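XPF endonuclease (Aeropyrum pernix, PDB 2BGW) probably cuts DNA at damaged or branched sites as a magnesium-dependent, structure-specific endonuclease of nucleotide excision repair. Local coordinates at residues Ala60-Leu63 with Arg67-Glu70; Glu158-Ile163 with Gly183-Phe188. One frame throughout, in Å; residues are numbered along the deposited sequence.

How the contacts relate
Contact 1 joins two consecutive helices of the nuclease domain, which has the PD-(D/E)XK fold, whereas contact 2 lies in the helix-hairpin-helix part of the chain that follows it. The two are in series along the sequence, with centres about 30 Å apart and nearest atoms about 10 Å apart, so they do not touch. Contact 1 is the one near the metal: the side chain of Ser62 is about 9 Å from the bound magnesium, and that of Leu68 about 7 Å from the side chain of Glu52, a magnesium ligand. Both approach the DNA, contact 1 to about 7 Å and contact 2 to about 9 Å by nearest atoms, and contact 2 also borders the second subunit.

Contact 1: residues Ala60-Leu63 with Arg67-Glu70; sequences AKSL and RLFE
Ser62 and Leu68 meet where helix 56-65 gives way to helix 67-78, in the ERCC4 nuclease domain of PD-(D/E)XK fold, just beyond strand 49-55, which carries the magnesium ligands Glu52 and Arg53. The backbone ties the turn together: Leu68 N donates to Ser62 O at 2.9 Å, nearly straight at 167°. Ser62 points its CB at the second helix and holds OG between its own backbone N and carbonyl carbon (chi1 84°), against Leu68 CB. That hydroxyl also makes weak hydrogen bonds to the carbonyls of Asp58 and Phe59, one turn back on its own helix. Leu68 swings CG away from its backbone N (chi1 -176°) and lays CD2 alongside the first helix, 4.1 Å from Leu63 CB. An alanine in place of Leu68 would keep the backbone bond but would probably leave Leu63 CB without this neighbour and open a gap beside Ser62. Arg67 puts its CB 3.8 Å from Ser62 CB and runs an extended chain outward at the exposed border. Leu63 and Phe69 run next to each other in the same direction and both reach helix 99-112, where Leu63 packs on Leu102 and Ala105 and Phe69 on Leu109. Between them, Leu63 CD1 comes obliquely to the ring at Phe69 CE1, 3.6 Å away.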
loop_
_atom_site.group_PDB
_atom_site.type_symbol
_atom_site.label_atom_id
_atom_site.label_comp_id
_atom_site.label_asym_id
_atom_site.label_seq_id
_atom_site.Cartn_x
_atom_site.Cartn_y
_atom_site.Cartn_z
ATOM N N ALA A 60 -9.425 -8.422 -11.123
ATOM C CA ALA A 60 -10.690 -8.202 -11.823
ATOM C C ALA A 60 -11.863 -8.589 -10.935
ATOM O O ALA A 60 -12.716 -7.744 -10.628
ATOM C CB ALA A 60 -10.719 -8.973 -13.108
ATOM N N LYS A 61 -11.867 -9.847 -10.491
ATOM C CA LYS A 61 -12.941 -10.383 -9.664
ATOM C C LYS A 61 -13.322 -9.399 -8.550
ATOM O O LYS A 61 -14.454 -8.898 -8.485
ATOM C CB LYS A 61 -12.564 -11.756 -9.120
ATOM C CG LYS A 61 -13.732 -12.507 -8.533
ATOM C CD LYS A 61 -13.337 -13.780 -7.703
ATOM C CE LYS A 61 -14.468 -14.088 -6.634
ATOM N NZ LYS A 61 -14.397 -15.401 -5.898
ATOM N N SER A 62 -12.359 -9.047 -7.720
ATOM C CA SER A 62 -12.655 -8.161 -6.603
ATOM C C SER A 62 -13.048 -6.735 -7.015
ATOM O O SER A 62 -13.714 -6.057 -6.243
ATOM C CB SER A 62 -11.479 -8.113 -5.654
ATOM O OG SER A 62 -10.575 -7.153 -6.150
ATOM N N LEU A 63 -12.640 -6.265 -8.197
ATOM C CA LEU A 63 -13.137 -4.971 -8.663
ATOM C C LEU A 63 -14.648 -5.047 -8.721
ATOM O O LEU A 63 -15.326 -4.150 -8.251
ATOM C CB LEU A 63 -12.583 -4.563 -10.030
ATOM C CG LEU A 63 -13.162 -3.312 -10.745
ATOM C CD1 LEU A 63 -13.239 -2.056 -9.869
ATOM C CD2 LEU A 63 -12.451 -2.978 -12.074
ATOM N N ARG A 67 -15.133 -5.772 -3.249
ATOM C CA ARG A 67 -13.987 -6.082 -2.405
ATOM C C ARG A 67 -12.751 -5.185 -2.652
ATOM O O ARG A 67 -12.151 -4.696 -1.692
ATOM C CB ARG A 67 -13.585 -7.524 -2.607
ATOM C CG ARG A 67 -14.296 -8.522 -1.767
ATOM C CD ARG A 67 -13.422 -9.766 -1.774
ATOM N NE ARG A 67 -13.986 -10.869 -0.998
ATOM C CZ ARG A 67 -13.786 -12.169 -1.272
ATOM N NH1 ARG A 67 -13.038 -12.539 -2.324
ATOM N NH2 ARG A 67 -14.349 -13.113 -0.504
ATOM N N LEU A 68 -12.376 -4.962 -3.917
ATOM C CA LEU A 68 -11.136 -4.251 -4.252
ATOM C C LEU A 68 -10.933 -2.892 -3.600
ATOM O O LEU A 68 -9.887 -2.642 -3.011
ATOM C CB LEU A 68 -10.969 -4.094 -5.753
ATOM C CG LEU A 68 -9.647 -3.438 -6.171
ATOM C CD1 LEU A 68 -8.425 -4.333 -5.852
ATOM C CD2 LEU A 68 -9.674 -3.032 -7.632
ATOM N N PHE A 69 -11.899 -2.002 -3.717
ATOM C CA PHE A 69 -11.685 -0.674 -3.191
ATOM C C PHE A 69 -11.846 -0.564 -1.668
ATOM O O PHE A 69 -11.409 0.430 -1.059
ATOM C CB PHE A 69 -12.576 0.309 -3.914
ATOM C CG PHE A 69 -12.064 0.686 -5.246
ATOM C CD1 PHE A 69 -11.981 -0.256 -6.266
ATOM C CD2 PHE A 69 -11.640 1.982 -5.494
ATOM C CE1 PHE A 69 -11.483 0.107 -7.531
ATOM C CE2 PHE A 69 -11.141 2.356 -6.748
ATOM C CZ PHE A 69 -11.073 1.422 -7.769
ATOM N N GLU A 70 -12.481 -1.562 -1.048
ATOM C CA GLU A 70 -12.588 -1.549 0.392
ATOM C C GLU A 70 -11.213 -1.889 0.893
ATOM O O GLU A 70 -10.616 -1.124 1.652
ATOM C CB GLU A 70 -13.653 -2.517 0.909
ATOM C CG GLU A 70 -15.067 -1.865 1.010
#

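Contact 2: residues Glu158-Ile163 with Gly183-Phe188; sequences EWQLYI and GSLERF
Leu185 is the side chain that reaches across to Gln160 and Ile163, joining the short helix 185-188 to helix 155-165 in the helix-hairpin-helix region of the chain. The linking segment starts at Gly183, which leaves the end of helix 172-182 with positive phi (72°), and whose backbone hydrogen-bonds to the second subunit. Ser184 follows at the N-cap position of the next helix; its CB points away from helix 155-165, and its OG makes a weak hydrogen bond to the carbonyl of Leu214 of the second subunit. Leu185 then turns inward. Its CG lies opposite its carbonyl carbon (chi1 -74°), which carries both methyls over to the other helix. CD2 rests 4.0 Å from Gln160 CB and also lies near the Gln160 carbonyl, with CD2 to O at 3.8 Å. The other branch puts Leu185 CD1 3.9 Å from Ile163 CG2, the two side chains roughly perpendicular. No hydrogen bond spans the two segments, so they meet by van der Waals contact alone. Leu179 of helix 172-182 touches both Leu185 and Gln160, and Leu164 also packs on Leu185, closing a small apolar cluster. Gln160 lends it only the root of its side chain: the rest is extended, and NE2 makes weak hydrogen bonds to the carbonyls of Ile213 and Thr216 of the second subunit. Next along, Glu186 faces that subunit, packing on its Phe189. Phe188 turns its ring edge-to-face with Phe182, while its backbone N makes a weak helix bond, Phe188 N to Ser184 O at 3.3 Å.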
loop_
_atom_site.group_PDB
_atom_site.type_symbol
_atom_site.label_atom_id
_atom_site.label_comp_id
_atom_site.label_asym_id
_atom_site.label_seq_id
_atom_site.Cartn_x
_atom_site.Cartn_y
_atom_site.Cartn_z
ATOM N N GLU A 158 3.020 -4.291 13.984
ATOM C CA GLU A 158 2.059 -3.874 12.979
ATOM C C GLU A 158 0.657 -3.805 13.562
ATOM O O GLU A 158 -0.076 -2.842 13.351
ATOM C CB GLU A 158 2.117 -4.779 11.740
ATOM C CG GLU A 158 3.401 -4.581 10.899
ATOM C CD GLU A 158 3.781 -3.104 10.668
ATOM O OE1 GLU A 158 2.967 -2.352 10.067
ATOM O OE2 GLU A 158 4.898 -2.695 11.091
ATOM N N TRP A 159 0.309 -4.837 14.320
ATOM C CA TRP A 159 -0.946 -4.888 15.031
ATOM C C TRP A 159 -0.991 -3.834 16.111
ATOM O O TRP A 159 -2.028 -3.229 16.333
ATOM C CB TRP A 159 -1.064 -6.212 15.699
ATOM C CG TRP A 159 -1.441 -7.310 14.824
ATOM C CD1 TRP A 159 -0.634 -8.278 14.351
ATOM C CD2 TRP A 159 -2.747 -7.612 14.357
ATOM N NE1 TRP A 159 -1.341 -9.175 13.596
ATOM C CE2 TRP A 159 -2.651 -8.798 13.596
ATOM C CE3 TRP A 159 -3.992 -6.995 14.500
ATOM C CZ2 TRP A 159 -3.750 -9.387 12.982
ATOM C CZ3 TRP A 159 -5.084 -7.573 13.890
ATOM C CH2 TRP A 159 -4.956 -8.762 13.132
ATOM N N GLN A 160 0.117 -3.595 16.797
ATOM C CA GLN A 160 0.098 -2.514 17.781
ATOM C C GLN A 160 -0.294 -1.208 17.115
ATOM O O GLN A 160 -1.036 -0.397 17.683
ATOM C CB GLN A 160 1.442 -2.376 18.492
ATOM C CG GLN A 160 1.801 -3.594 19.312
ATOM C CD GLN A 160 3.247 -3.608 19.726
ATOM O OE1 GLN A 160 4.085 -2.867 19.187
ATOM N NE2 GLN A 160 3.561 -4.450 20.702
ATOM N N LEU A 161 0.180 -1.033 15.886
ATOM C CA LEU A 161 -0.120 0.161 15.102
ATOM C C LEU A 161 -1.520 0.162 14.496
ATOM O O LEU A 161 -2.141 1.201 14.349
ATOM C CB LEU A 161 0.936 0.327 14.026
ATOM C CG LEU A 161 2.282 0.730 14.608
ATOM C CD1 LEU A 161 3.357 0.391 13.661
ATOM C CD2 LEU A 161 2.269 2.212 14.909
ATOM N N TYR A 162 -2.014 -1.014 14.159
ATOM C CA TYR A 162 -3.347 -1.158 13.587
ATOM C C TYR A 162 -4.388 -0.836 14.654
ATOM O O TYR A 162 -5.416 -0.200 14.389
ATOM C CB TYR A 162 -3.521 -2.590 13.045
ATOM C CG TYR A 162 -4.880 -2.931 12.486
ATOM C CD1 TYR A 162 -5.514 -2.089 11.586
ATOM C CD2 TYR A 162 -5.522 -4.111 12.849
ATOM C CE1 TYR A 162 -6.771 -2.399 11.079
ATOM C CE2 TYR A 162 -6.768 -4.441 12.341
ATOM C CZ TYR A 162 -7.392 -3.577 11.465
ATOM O OH TYR A 162 -8.626 -3.882 10.944
ATOM N N ILE A 163 -4.090 -1.264 15.872
ATOM C CA ILE A 163 -4.962 -1.030 17.006
ATOM C C ILE A 163 -4.976 0.459 17.342
ATOM O O ILE A 163 -6.039 1.067 17.360
ATOM C CB ILE A 163 -4.630 -2.001 18.148
ATOM C CG1 ILE A 163 -5.032 -3.391 17.665
ATOM C CG2 ILE A 163 -5.372 -1.637 19.423
ATOM C CD1 ILE A 163 -4.456 -4.524 18.374
ATOM N N GLY A 183 6.162 3.263 24.779
ATOM C CA GLY A 183 6.825 1.988 24.644
ATOM C C GLY A 183 5.904 0.795 24.596
ATOM O O GLY A 183 6.363 -0.309 24.362
ATOM N N SER A 184 4.610 0.984 24.810
ATOM C CA SER A 184 3.705 -0.152 24.993
ATOM C C SER A 184 2.296 0.326 24.758
ATOM O O SER A 184 2.024 1.501 24.981
ATOM C CB SER A 184 3.821 -0.660 26.428
ATOM O OG SER A 184 3.244 -1.937 26.547
ATOM N N LEU A 185 1.393 -0.549 24.318
ATOM C CA LEU A 185 -0.010 -0.142 24.159
ATOM C C LEU A 185 -0.626 0.086 25.523
ATOM O O LEU A 185 -1.349 1.065 25.771
ATOM C CB LEU A 185 -0.835 -1.188 23.404
ATOM C CG LEU A 185 -0.622 -1.324 21.903
ATOM C CD1 LEU A 185 -1.912 -1.738 21.239
ATOM C CD2 LEU A 185 -0.082 -0.029 21.296
ATOM N N GLU A 186 -0.309 -0.832 26.419
ATOM C CA GLU A 186 -0.957 -0.873 27.707
ATOM C C GLU A 186 -0.538 0.271 28.625
ATOM O O GLU A 186 -1.382 0.831 29.333
ATOM C CB GLU A 186 -0.704 -2.206 28.346
ATOM C CG GLU A 186 -1.476 -2.405 29.561
ATOM C CD GLU A 186 -0.605 -3.038 30.568
ATOM O OE1 GLU A 186 0.544 -2.554 30.694
ATOM O OE2 GLU A 186 -1.045 -4.030 31.191
ATOM N N ARG A 187 0.743 0.631 28.598
ATOM C CA ARG A 187 1.168 1.882 29.206
ATOM C C ARG A 187 0.386 3.059 28.598
ATOM O O ARG A 187 -0.057 3.947 29.327
ATOM C CB ARG A 187 2.692 2.080 29.101
ATOM N N PHE A 188 0.175 3.043 27.284
ATOM C CA PHE A 188 -0.537 4.141 26.619
ATOM C C PHE A 188 -2.002 4.199 27.009
ATOM O O PHE A 188 -2.551 5.288 27.216
ATOM C CB PHE A 188 -0.456 4.056 25.087
ATOM C CG PHE A 188 -1.396 5.009 24.388
ATOM C CD1 PHE A 188 -1.150 6.387 24.401
ATOM C CD2 PHE A 188 -2.541 4.538 23.760
ATOM C CE1 PHE A 188 -2.008 7.275 23.798
ATOM C CE2 PHE A 188 -3.411 5.426 23.145
ATOM C CZ PHE A 188 -3.142 6.807 23.172
#